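Side-chain contacts in CG4930 (Drosophila melanogaster, PDB 3ISM), which binds endonuclease G and inhibits the nuclease by forming a complex with it: residues 234-237 with 238-242; 254-257 with 258-262; 294-297 with 298-301; 322-326 with 327-331. The protein carries 1 engineered substitution. One frame throughout, in Å; residues are numbered along the deposited sequence.

Contact 1. Residues 234-237 with 238-242; sequences IIVP and DSVHQ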
loop_
_atom_site.group_PDB
_atom_site.type_symbol
_atom_site.label_atom_id
_atom_site.label_comp_id
_atom_site.label_asym_id
_atom_site.label_seq_id
_atom_site.Cartn_x
_atom_site.Cartn_y
_atom_site.Cartn_z
ATOM N N ILE C 234 0.904 -6.179 -24.119
ATOM C CA ILE C 234 0.077 -5.722 -25.232
ATOM C C ILE C 234 -1.418 -5.868 -24.913
ATOM O O ILE C 234 -1.885 -6.949 -24.553
ATOM C CB ILE C 234 0.481 -6.420 -26.572
ATOM C CG1 ILE C 234 -0.402 -5.939 -27.730
ATOM C CG2 ILE C 234 0.493 -7.950 -26.431
ATOM C CD1 ILE C 234 -0.002 -6.486 -29.087
ATOM N N ILE C 235 -2.157 -4.766 -25.028
ATOM C CA ILE C 235 -3.585 -4.749 -24.698
ATOM C C ILE C 235 -4.427 -5.314 -25.845
ATOM O O ILE C 235 -4.781 -4.595 -26.784
ATOM C CB ILE C 235 -4.079 -3.322 -24.344
ATOM C CG1 ILE C 235 -3.041 -2.572 -23.499
ATOM C CG2 ILE C 235 -5.427 -3.387 -23.627
ATOM C CD1 ILE C 235 -3.177 -1.054 -23.545
ATOM N N VAL C 236 -4.742 -6.603 -25.755
ATOM C CA VAL C 236 -5.486 -7.316 -26.797
ATOM C C VAL C 236 -6.863 -7.723 -26.270
ATOM O O VAL C 236 -6.949 -8.344 -25.209
ATOM C CB VAL C 236 -4.707 -8.575 -27.273
ATOM C CG1 VAL C 236 -5.539 -9.420 -28.236
ATOM C CG2 VAL C 236 -3.389 -8.176 -27.918
ATOM N N PRO C 237 -7.945 -7.362 -26.998
ATOM C CA PRO C 237 -9.312 -7.729 -26.611
ATOM C C PRO C 237 -9.472 -9.234 -26.400
ATOM O O PRO C 237 -8.834 -10.031 -27.100
ATOM C CB PRO C 237 -10.153 -7.256 -27.799
ATOM C CG PRO C 237 -9.368 -6.150 -28.391
ATOM C CD PRO C 237 -7.933 -6.565 -28.239
ATOM N N ASP C 238 -10.279 -9.613 -25.415
ATOM C CA ASP C 238 -10.408 -11.009 -25.012
ATOM C C ASP C 238 -10.761 -11.935 -26.171
ATOM O O ASP C 238 -10.125 -12.971 -26.369
ATOM C CB ASP C 238 -11.447 -11.149 -23.897
ATOM C CG ASP C 238 -11.927 -12.576 -23.723
ATOM O OD1 ASP C 238 -13.076 -12.768 -23.273
ATOM O OD2 ASP C 238 -11.155 -13.507 -24.036
ATOM N N SER C 239 -11.785 -11.559 -26.928
ATOM C CA SER C 239 -12.289 -12.398 -28.021
ATOM C C SER C 239 -11.231 -12.687 -29.088
ATOM O O SER C 239 -11.232 -13.762 -29.693
ATOM C CB SER C 239 -13.528 -11.763 -28.660
ATOM O OG SER C 239 -13.307 -10.400 -28.990
ATOM N N VAL C 240 -10.338 -11.726 -29.310
ATOM C CA VAL C 240 -9.217 -11.892 -30.234
ATOM C C VAL C 240 -8.219 -12.896 -29.668
ATOM O O VAL C 240 -7.882 -13.886 -30.323
ATOM C CB VAL C 240 -8.490 -10.554 -30.503
ATOM C CG1 VAL C 240 -7.278 -10.771 -31.413
ATOM C CG2 VAL C 240 -9.449 -9.524 -31.100
ATOM N N HIS C 241 -7.762 -12.640 -28.445
ATOM C CA HIS C 241 -6.815 -13.526 -27.772
ATOM C C HIS C 241 -7.430 -14.907 -27.537
ATOM O O HIS C 241 -6.723 -15.915 -27.569
ATOM C CB HIS C 241 -6.327 -12.906 -26.456
ATOM C CG HIS C 241 -4.989 -13.413 -26.009
ATOM N ND1 HIS C 241 -4.817 -14.145 -24.854
ATOM C CD2 HIS C 241 -3.760 -13.300 -26.568
ATOM C CE1 HIS C 241 -3.540 -14.458 -24.718
ATOM N NE2 HIS C 241 -2.877 -13.958 -25.746
ATOM N N GLN C 242 -8.746 -14.940 -27.321
ATOM C CA GLN C 242 -9.508 -16.187 -27.261
ATOM C C GLN C 242 -9.342 -16.990 -28.551
ATOM O O GLN C 242 -9.080 -18.189 -28.502
ATOM C CB GLN C 242 -10.997 -15.899 -27.031
ATOM C CG GLN C 242 -11.823 -17.106 -26.607
ATOM C CD GLN C 242 -11.801 -17.331 -25.108
ATOM O OE1 GLN C 242 -12.397 -16.567 -24.347
ATOM N NE2 GLN C 242 -11.118 -18.388 -24.675
#
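Pro237 stands at the N-cap of helix 238-261, and Val236 and Pro237 meet Val240 and His241 as the chain enters the first turn. The carbonyl oxygen Pro237 O makes the opening helical bond: His241 N donates to it at 3.1 Å with an almost straight N-H...O angle of 176°. Val240 N also reaches Pro237 O, at 3.2 Å, but this second bond is bent and weak. Proline suits the place because it has no backbone N-H to lose a partner, just where the N-H groups of a first turn have no preceding helical carbonyl; its ring also holds phi near the value needed here.

The apolar part rests on two valines and the proline ring. Val236 points its CG1 at the helix, where it touches Val240 CG1 at 3.9 Å and His241 CB at 4.0 Å; the two valine side chains cross at about a right angle. On Val240 the other methyl, CG2, faces Pro237 CB at 4.1 Å. Because Val240 CG1 is anti to its own nitrogen (chi1 177°) while CG2 stands beside that nitrogen, the branched side chain serves both neighbours at once.

This is a surface contact, and here Ile235 packs on Pro83 and Asp238 on Lys76, both of the CG8862 chain. It joins the loop that follows helix 220-229 to the start of the long helix 238-261.

Contact 2. Residues 254-257 with 258-262; sequences EIIW and KLLFD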
loop_
_atom_site.group_PDB
_atom_site.type_symbol
_atom_site.label_atom_id
_atom_site.label_comp_id
_atom_site.label_asym_id
_atom_site.label_seq_id
_atom_site.Cartn_x
_atom_site.Cartn_y
_atom_site.Cartn_z
ATOM N N GLU C 254 -6.349 -31.578 -33.990
ATOM C CA GLU C 254 -6.478 -32.167 -35.329
ATOM C C GLU C 254 -5.299 -33.058 -35.754
ATOM O O GLU C 254 -5.492 -34.041 -36.477
ATOM C CB GLU C 254 -6.767 -31.091 -36.383
ATOM C CG GLU C 254 -8.230 -30.619 -36.417
ATOM C CD GLU C 254 -9.160 -31.527 -37.238
ATOM O OE1 GLU C 254 -8.763 -32.657 -37.607
ATOM O OE2 GLU C 254 -10.303 -31.100 -37.519
ATOM N N ILE C 255 -4.088 -32.716 -35.314
ATOM C CA ILE C 255 -2.922 -33.563 -35.593
ATOM C C ILE C 255 -2.927 -34.832 -34.716
ATOM O O ILE C 255 -2.543 -35.911 -35.184
ATOM C CB ILE C 255 -1.572 -32.774 -35.502
ATOM C CG1 ILE C 255 -0.369 -33.693 -35.760
ATOM C CG2 ILE C 255 -1.438 -32.067 -34.173
ATOM C CD1 ILE C 255 0.989 -33.005 -35.659
ATOM N N ILE C 256 -3.373 -34.693 -33.459
ATOM C CA ILE C 256 -3.542 -35.826 -32.540
ATOM C C ILE C 256 -4.477 -36.874 -33.165
ATOM O O ILE C 256 -4.177 -38.069 -33.163
ATOM C CB ILE C 256 -4.088 -35.366 -31.152
ATOM C CG1 ILE C 256 -3.036 -34.541 -30.398
ATOM C CG2 ILE C 256 -4.519 -36.563 -30.295
ATOM C CD1 ILE C 256 -3.556 -33.843 -29.136
ATOM N N TRP C 257 -5.591 -36.397 -33.721
ATOM C CA TRP C 257 -6.557 -37.236 -34.421
ATOM C C TRP C 257 -5.967 -37.875 -35.688
ATOM O O TRP C 257 -6.377 -38.965 -36.076
ATOM C CB TRP C 257 -7.821 -36.436 -34.758
ATOM C CG TRP C 257 -9.062 -37.280 -34.888
ATOM C CD1 TRP C 257 -9.454 -38.005 -35.980
ATOM C CD2 TRP C 257 -10.077 -37.478 -33.893
ATOM N NE1 TRP C 257 -10.643 -38.644 -35.725
ATOM C CE2 TRP C 257 -11.049 -38.338 -34.453
ATOM C CE3 TRP C 257 -10.258 -37.018 -32.581
ATOM C CZ2 TRP C 257 -12.187 -38.744 -33.749
ATOM C CZ3 TRP C 257 -11.390 -37.419 -31.882
ATOM C CH2 TRP C 257 -12.339 -38.277 -32.469
ATOM N N LYS C 258 -5.013 -37.197 -36.326
ATOM C CA LYS C 258 -4.295 -37.765 -37.472
ATOM C C LYS C 258 -3.305 -38.842 -37.027
ATOM O O LYS C 258 -3.341 -39.967 -37.529
ATOM C CB LYS C 258 -3.564 -36.678 -38.274
ATOM C CG LYS C 258 -4.179 -36.351 -39.633
ATOM C CD LYS C 258 -5.133 -35.169 -39.577
ATOM C CE LYS C 258 -5.654 -34.823 -40.969
ATOM N NZ LYS C 258 -6.324 -33.496 -40.989
ATOM N N LEU C 259 -2.441 -38.485 -36.074
ATOM C CA LEU C 259 -1.415 -39.383 -35.526
ATOM C C LEU C 259 -1.971 -40.739 -35.091
ATOM O O LEU C 259 -1.327 -41.777 -35.271
ATOM C CB LEU C 259 -0.720 -38.719 -34.331
ATOM C CG LEU C 259 0.349 -37.654 -34.601
ATOM C CD1 LEU C 259 0.407 -36.635 -33.452
ATOM C CD2 LEU C 259 1.714 -38.290 -34.842
ATOM N N LEU C 260 -3.175 -40.708 -34.529
ATOM C CA LEU C 260 -3.810 -41.883 -33.960
ATOM C C LEU C 260 -4.750 -42.614 -34.924
ATOM O O LEU C 260 -4.939 -43.825 -34.805
ATOM C CB LEU C 260 -4.583 -41.485 -32.697
ATOM C CG LEU C 260 -3.821 -41.024 -31.453
ATOM C CD1 LEU C 260 -4.815 -40.553 -30.421
ATOM C CD2 LEU C 260 -2.935 -42.123 -30.879
ATOM N N PHE C 261 -5.344 -41.886 -35.870
ATOM C CA PHE C 261 -6.427 -42.449 -36.682
ATOM C C PHE C 261 -6.278 -42.352 -38.209
ATOM O O PHE C 261 -7.257 -42.552 -38.936
ATOM C CB PHE C 261 -7.785 -41.883 -36.237
ATOM C CG PHE C 261 -8.025 -41.976 -34.756
ATOM C CD1 PHE C 261 -8.152 -43.212 -34.134
ATOM C CD2 PHE C 261 -8.119 -40.825 -33.982
ATOM C CE1 PHE C 261 -8.369 -43.303 -32.765
ATOM C CE2 PHE C 261 -8.338 -40.904 -32.611
ATOM C CZ PHE C 261 -8.460 -42.147 -32.000
ATOM N N ASP C 262 -5.070 -42.064 -38.698
ATOM C CA ASP C 262 -4.794 -42.132 -40.141
ATOM C C ASP C 262 -4.765 -43.592 -40.597
ATOM O O ASP C 262 -5.053 -43.901 -41.754
ATOM C CB ASP C 262 -3.474 -41.439 -40.500
ATOM C CG ASP C 262 -3.612 -39.922 -40.617
ATOM O OD1 ASP C 262 -4.707 -39.437 -40.979
ATOM O OD2 ASP C 262 -2.615 -39.213 -40.350
#
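Toward the C-terminal end of helix 238-261, Trp257 and Phe261 form an edge-to-face aromatic pair one helical turn apart. Phe261 brings its CD2 edge over one face of the indole, coming within 3.7 Å of Trp257 CD1. The five-membered ring of Trp257 and the phenyl ring have planes inclined at 56° and centroids 4.8 Å apart. The indole reaches this place because its CG lies anti to the backbone nitrogen (chi1 -154°), which turns the ring forward along the helix, while the edge of Phe261 also comes close to the carbonyl Trp257 O. Large flat rings suit this spacing, since an indole face one turn back offers a broad apolar surface to the edge of the phenyl ring.

The same i to i+4 pattern repeats round the helix. Ile255 CG1 touches Leu259 CD1 at 3.8 Å, and Ile256 CG2 touches Leu260 CD1 at 4.0 Å; in both pairs the side chains run alongside and point the same way. These apolar residues form the packing surface of a helical bundle: Ile255 and Ile256 rest on Leu276 of helix 267-287, whereas Leu260 and Phe261 rest on Leu299 of helix 290-305.

Beneath the side chains, Leu259 N bonds to Ile255 O at 2.7 Å, nearly straight at 176°, but the Phe261 N bond to Trp257 O is weak. On an exposed part of the helix, Lys258 lays its CD 3.3 Å from Glu254 O, and its NZ stays 4.3 Å from Glu254 OE1, beyond a salt bridge.

Contact 3. Residues 294-297 with 298-301; sequences SWIF and NLRD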
loop_
_atom_site.group_PDB
_atom_site.type_symbol
_atom_site.label_atom_id
_atom_site.label_comp_id
_atom_site.label_asym_id
_atom_site.label_seq_id
_atom_site.Cartn_x
_atom_site.Cartn_y
_atom_site.Cartn_z
ATOM N N SER C 294 -14.991 -31.353 -23.259
ATOM C CA SER C 294 -15.973 -31.937 -24.153
ATOM C C SER C 294 -15.296 -32.914 -25.115
ATOM O O SER C 294 -15.721 -34.066 -25.241
ATOM C CB SER C 294 -16.704 -30.836 -24.924
ATOM O OG SER C 294 -16.891 -29.701 -24.095
ATOM N N TRP C 295 -14.232 -32.445 -25.768
ATOM C CA TRP C 295 -13.552 -33.182 -26.842
ATOM C C TRP C 295 -12.798 -34.412 -26.351
ATOM O O TRP C 295 -12.737 -35.421 -27.061
ATOM C CB TRP C 295 -12.604 -32.242 -27.599
ATOM C CG TRP C 295 -11.623 -32.892 -28.563
ATOM C CD1 TRP C 295 -11.836 -33.186 -29.880
ATOM C CD2 TRP C 295 -10.265 -33.277 -28.284
ATOM N NE1 TRP C 295 -10.705 -33.736 -30.436
ATOM C CE2 TRP C 295 -9.727 -33.809 -29.479
ATOM C CE3 TRP C 295 -9.455 -33.229 -27.141
ATOM C CZ2 TRP C 295 -8.416 -34.290 -29.564
ATOM C CZ3 TRP C 295 -8.150 -33.707 -27.226
ATOM C CH2 TRP C 295 -7.644 -34.226 -28.430
ATOM N N ILE C 296 -12.222 -34.334 -25.149
ATOM C CA ILE C 296 -11.412 -35.453 -24.636
ATOM C C ILE C 296 -12.234 -36.753 -24.509
ATOM O O ILE C 296 -11.703 -37.855 -24.689
ATOM C CB ILE C 296 -10.613 -35.077 -23.334
ATOM C CG1 ILE C 296 -9.400 -35.989 -23.138
ATOM C CG2 ILE C 296 -11.518 -35.023 -22.084
ATOM C CD1 ILE C 296 -8.350 -35.876 -24.204
ATOM N N PHE C 297 -13.533 -36.598 -24.254
ATOM C CA PHE C 297 -14.489 -37.702 -24.238
ATOM C C PHE C 297 -14.673 -38.319 -25.617
ATOM O O PHE C 297 -14.786 -39.547 -25.741
ATOM C CB PHE C 297 -15.846 -37.224 -23.723
ATOM C CG PHE C 297 -15.980 -37.264 -22.233
ATOM C CD1 PHE C 297 -16.410 -38.420 -21.592
ATOM C CD2 PHE C 297 -15.694 -36.139 -21.467
ATOM C CE1 PHE C 297 -16.545 -38.460 -20.211
ATOM C CE2 PHE C 297 -15.824 -36.164 -20.080
ATOM C CZ PHE C 297 -16.251 -37.328 -19.450
ATOM N N ASN C 298 -14.716 -37.466 -26.643
ATOM C CA ASN C 298 -14.784 -37.921 -28.038
ATOM C C ASN C 298 -13.537 -38.706 -28.444
ATOM O O ASN C 298 -13.638 -39.741 -29.106
ATOM C CB ASN C 298 -14.982 -36.739 -28.997
ATOM C CG ASN C 298 -16.277 -35.977 -28.747
ATOM O OD1 ASN C 298 -16.276 -34.747 -28.675
ATOM N ND2 ASN C 298 -17.386 -36.703 -28.623
ATOM N N LEU C 299 -12.365 -38.208 -28.041
ATOM C CA LEU C 299 -11.105 -38.885 -28.325
ATOM C C LEU C 299 -11.021 -40.251 -27.642
ATOM O O LEU C 299 -10.624 -41.232 -28.279
ATOM C CB LEU C 299 -9.902 -38.021 -27.955
ATOM C CG LEU C 299 -8.514 -38.663 -28.078
ATOM C CD1 LEU C 299 -8.207 -39.054 -29.511
ATOM C CD2 LEU C 299 -7.428 -37.743 -27.545
ATOM N N ARG C 300 -11.402 -40.306 -26.363
ATOM C CA ARG C 300 -11.440 -41.567 -25.609
ATOM C C ARG C 300 -12.313 -42.625 -26.286
ATOM O O ARG C 300 -11.898 -43.776 -26.432
ATOM C CB ARG C 300 -11.944 -41.342 -24.181
ATOM C CG ARG C 300 -12.285 -42.646 -23.435
ATOM C CD ARG C 300 -13.222 -42.414 -22.274
ATOM N NE ARG C 300 -14.579 -42.153 -22.731
ATOM C CZ ARG C 300 -15.635 -42.033 -21.934
ATOM N NH1 ARG C 300 -15.500 -42.148 -20.617
ATOM N NH2 ARG C 300 -16.833 -41.798 -22.460
ATOM N N ASP C 301 -13.516 -42.216 -26.691
ATOM C CA ASP C 301 -14.471 -43.105 -27.369
ATOM C C ASP C 301 -13.929 -43.639 -28.696
ATOM O O ASP C 301 -14.202 -44.779 -29.071
ATOM C CB ASP C 301 -15.811 -42.389 -27.598
ATOM C CG ASP C 301 -16.560 -42.101 -26.301
ATOM O OD1 ASP C 301 -16.046 -42.444 -25.207
ATOM O OD2 ASP C 301 -17.668 -41.522 -26.374
#
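Regular alpha-helical bonds tie Trp295 to Leu299, Ile296 to Arg300 and Phe297 to Asp301; the first, Leu299 N to Trp295 O, is 3.0 Å long. On one side of the helix Leu299 runs alongside Trp295 and sets its CD2 methyl 3.6 Å from Trp295 CH2. The same methyl touches Ile296 CD1 at 3.9 Å, a junction of apolar groups suited to the interior facing Leu277 of helix 267-287.

Elsewhere round the helix, Phe297 turns a ring edge to the face of the Arg300 guanidinium. Its CD1 lies 3.5 Å from Arg300 NH2, and the two planes stand 82° apart. A bend at chi3 (74°) brings the guanidinium back beside Phe297 and toward Asp301, whose OD1 accepts from Arg300 NE and Arg300 NH2, each at 2.9 Å. Arg300 NH1 bonds to Phe342 O. A leucine in place of Arg300 would probably leave the Asp301 carboxylate without its charged mate and Phe342 O without this donor. With all three nitrogens engaged, the buried guanidinium is fixed in rotation, and its positive charge is probably balanced largely by Asp301 next to it.

Contact 4. Residues 322-326 with 327-331; sequences GPSCA and RDSDY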
loop_
_atom_site.group_PDB
_atom_site.type_symbol
_atom_site.label_atom_id
_atom_site.label_comp_id
_atom_site.label_asym_id
_atom_site.label_seq_id
_atom_site.Cartn_x
_atom_site.Cartn_y
_atom_site.Cartn_z
ATOM N N GLY C 322 -7.338 -37.004 -18.803
ATOM C CA GLY C 322 -8.777 -36.805 -18.836
ATOM C C GLY C 322 -9.150 -35.353 -18.658
ATOM O O GLY C 322 -8.298 -34.473 -18.817
ATOM N N PRO C 323 -10.430 -35.095 -18.346
ATOM C CA PRO C 323 -10.937 -33.756 -18.095
ATOM C C PRO C 323 -10.058 -32.978 -17.125
ATOM O O PRO C 323 -9.482 -33.564 -16.196
ATOM C CB PRO C 323 -12.316 -34.017 -17.480
ATOM C CG PRO C 323 -12.760 -35.289 -18.123
ATOM C CD PRO C 323 -11.495 -36.112 -18.229
ATOM N N SER C 324 -9.923 -31.675 -17.366
ATOM C CA SER C 324 -9.183 -30.805 -16.449
ATOM C C SER C 324 -9.936 -30.673 -15.128
ATOM O O SER C 324 -11.172 -30.651 -15.126
ATOM C CB SER C 324 -8.985 -29.436 -17.076
ATOM O OG SER C 324 -8.119 -28.638 -16.292
ATOM N N CYS C 325 -9.193 -30.584 -14.020
ATOM C CA CYS C 325 -9.809 -30.485 -12.691
ATOM C C CYS C 325 -8.922 -29.768 -11.663
ATOM O O CYS C 325 -7.862 -29.226 -12.014
ATOM C CB CYS C 325 -10.252 -31.869 -12.189
ATOM S SG CYS C 325 -8.923 -32.963 -11.719
ATOM N N ALA C 326 -9.368 -29.742 -10.399
ATOM C CA ALA C 326 -8.664 -29.021 -9.316
ATOM C C ALA C 326 -7.264 -29.554 -9.061
ATOM O O ALA C 326 -6.480 -28.950 -8.329
ATOM C CB ALA C 326 -9.473 -29.041 -8.018
ATOM N N ARG C 327 -6.964 -30.695 -9.662
ATOM C CA ARG C 327 -5.652 -31.290 -9.552
ATOM C C ARG C 327 -4.686 -30.533 -10.443
ATOM O O ARG C 327 -3.498 -30.433 -10.125
ATOM C CB ARG C 327 -5.707 -32.772 -9.941
ATOM C CG ARG C 327 -6.420 -33.638 -8.897
ATOM C CD ARG C 327 -6.641 -35.073 -9.367
ATOM N NE ARG C 327 -5.407 -35.794 -9.692
ATOM C CZ ARG C 327 -4.563 -36.306 -8.797
ATOM N NH1 ARG C 327 -4.796 -36.173 -7.494
ATOM N NH2 ARG C 327 -3.487 -36.966 -9.206
ATOM N N ASP C 328 -5.210 -29.989 -11.546
ATOM C CA ASP C 328 -4.360 -29.391 -12.577
ATOM C C ASP C 328 -4.602 -27.901 -12.863
ATOM O O ASP C 328 -3.765 -27.249 -13.504
ATOM C CB ASP C 328 -4.396 -30.222 -13.881
ATOM C CG ASP C 328 -5.780 -30.265 -14.536
ATOM O OD1 ASP C 328 -6.653 -31.042 -14.084
ATOM O OD2 ASP C 328 -5.987 -29.536 -15.536
ATOM N N SER C 329 -5.714 -27.358 -12.369
ATOM C CA SER C 329 -6.191 -26.055 -12.847
ATOM C C SER C 329 -6.867 -25.161 -11.783
ATOM O O SER C 329 -7.510 -25.654 -10.844
ATOM C CB SER C 329 -7.132 -26.277 -14.027
ATOM O OG SER C 329 -7.890 -25.128 -14.317
ATOM N N ASP C 330 -6.727 -23.845 -11.958
ATOM C CA ASP C 330 -7.351 -22.879 -11.059
ATOM C C ASP C 330 -8.790 -22.562 -11.440
ATOM O O ASP C 330 -9.422 -21.697 -10.840
ATOM C CB ASP C 330 -6.495 -21.601 -10.896
ATOM C CG ASP C 330 -6.466 -20.706 -12.136
ATOM O OD1 ASP C 330 -5.883 -19.600 -12.023
ATOM O OD2 ASP C 330 -6.999 -21.077 -13.209
ATOM N N TYR C 331 -9.312 -23.275 -12.436
ATOM C CA TYR C 331 -10.740 -23.208 -12.762
ATOM C C TYR C 331 -11.584 -23.998 -11.766
ATOM O O TYR C 331 -12.819 -23.925 -11.809
ATOM C CB TYR C 331 -10.997 -23.739 -14.169
ATOM C CG TYR C 331 -10.823 -22.712 -15.244
ATOM C CD1 TYR C 331 -11.910 -21.998 -15.718
ATOM C CD2 TYR C 331 -9.569 -22.453 -15.790
ATOM C CE1 TYR C 331 -11.763 -21.042 -16.716
ATOM C CE2 TYR C 331 -9.406 -21.503 -16.793
ATOM C CZ TYR C 331 -10.505 -20.802 -17.246
ATOM O OH TYR C 331 -10.359 -19.862 -18.231
#
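Asp328 and Cys325 close a beta-turn, residues 325-328, in the loop between helices 309-317 and 340-343: Asp328 N donates to Cys325 O at 2.8 Å, from above the carbonyl plane. The Asp328 carboxylate then folds back over the turn, its CG lying between the backbone nitrogen and the carbonyl carbon (chi1 64°). One oxygen, OD1, takes the N-H of Cys325 at 2.6 Å. The other, OD2, accepts from Ser324 OG at a modelled 2.4 Å, so short that its exact length is doubtful. A short acidic side chain suits this place, as its two oxygens can serve a backbone N-H and a hydroxyl together. With an alanine at Asp328, Cys325 N and Ser324 OG would probably lose these acceptors, leaving the turn less firmly tied.

Around the turn, Ser324 N is held by Asn293 OD1, and Ser329 OG bonds to Gly285 O. On the side of the CG8862 chain, Ala326 O receives a bond from its Arg134, Asp330 makes a salt bridge with its Arg99, and the ring of Tyr331 meets its Phe75 edge-to-face. Ser329 OG also closes an ST turn, accepting from Tyr331 N at 3.0 Å with an angle of 167°.

How the contacts relate
Along the chain the contacts come in series, 1 to 4. Contacts 1 and 2 share helix 238-261, one at its start and one near its end, with centres about 30 Å apart. Contact 3, on helix 290-305, lies about 13 Å from contact 2, centre to centre, and touches it: Leu299 CD1 comes 3.6 Å from Phe261 CE2. Contact 4 follows in a loop about 16 Å from contact 3, centre to centre, where Pro323 packs on Phe297. Helical packing thus runs from contact 2 through contact 3 to the loop. A magnesium ion lies about 10 Å from the side chain of Ala326. Contacts 1 and 4, centres about 24 Å apart, both contribute to the surface that meets the CG8862 chain.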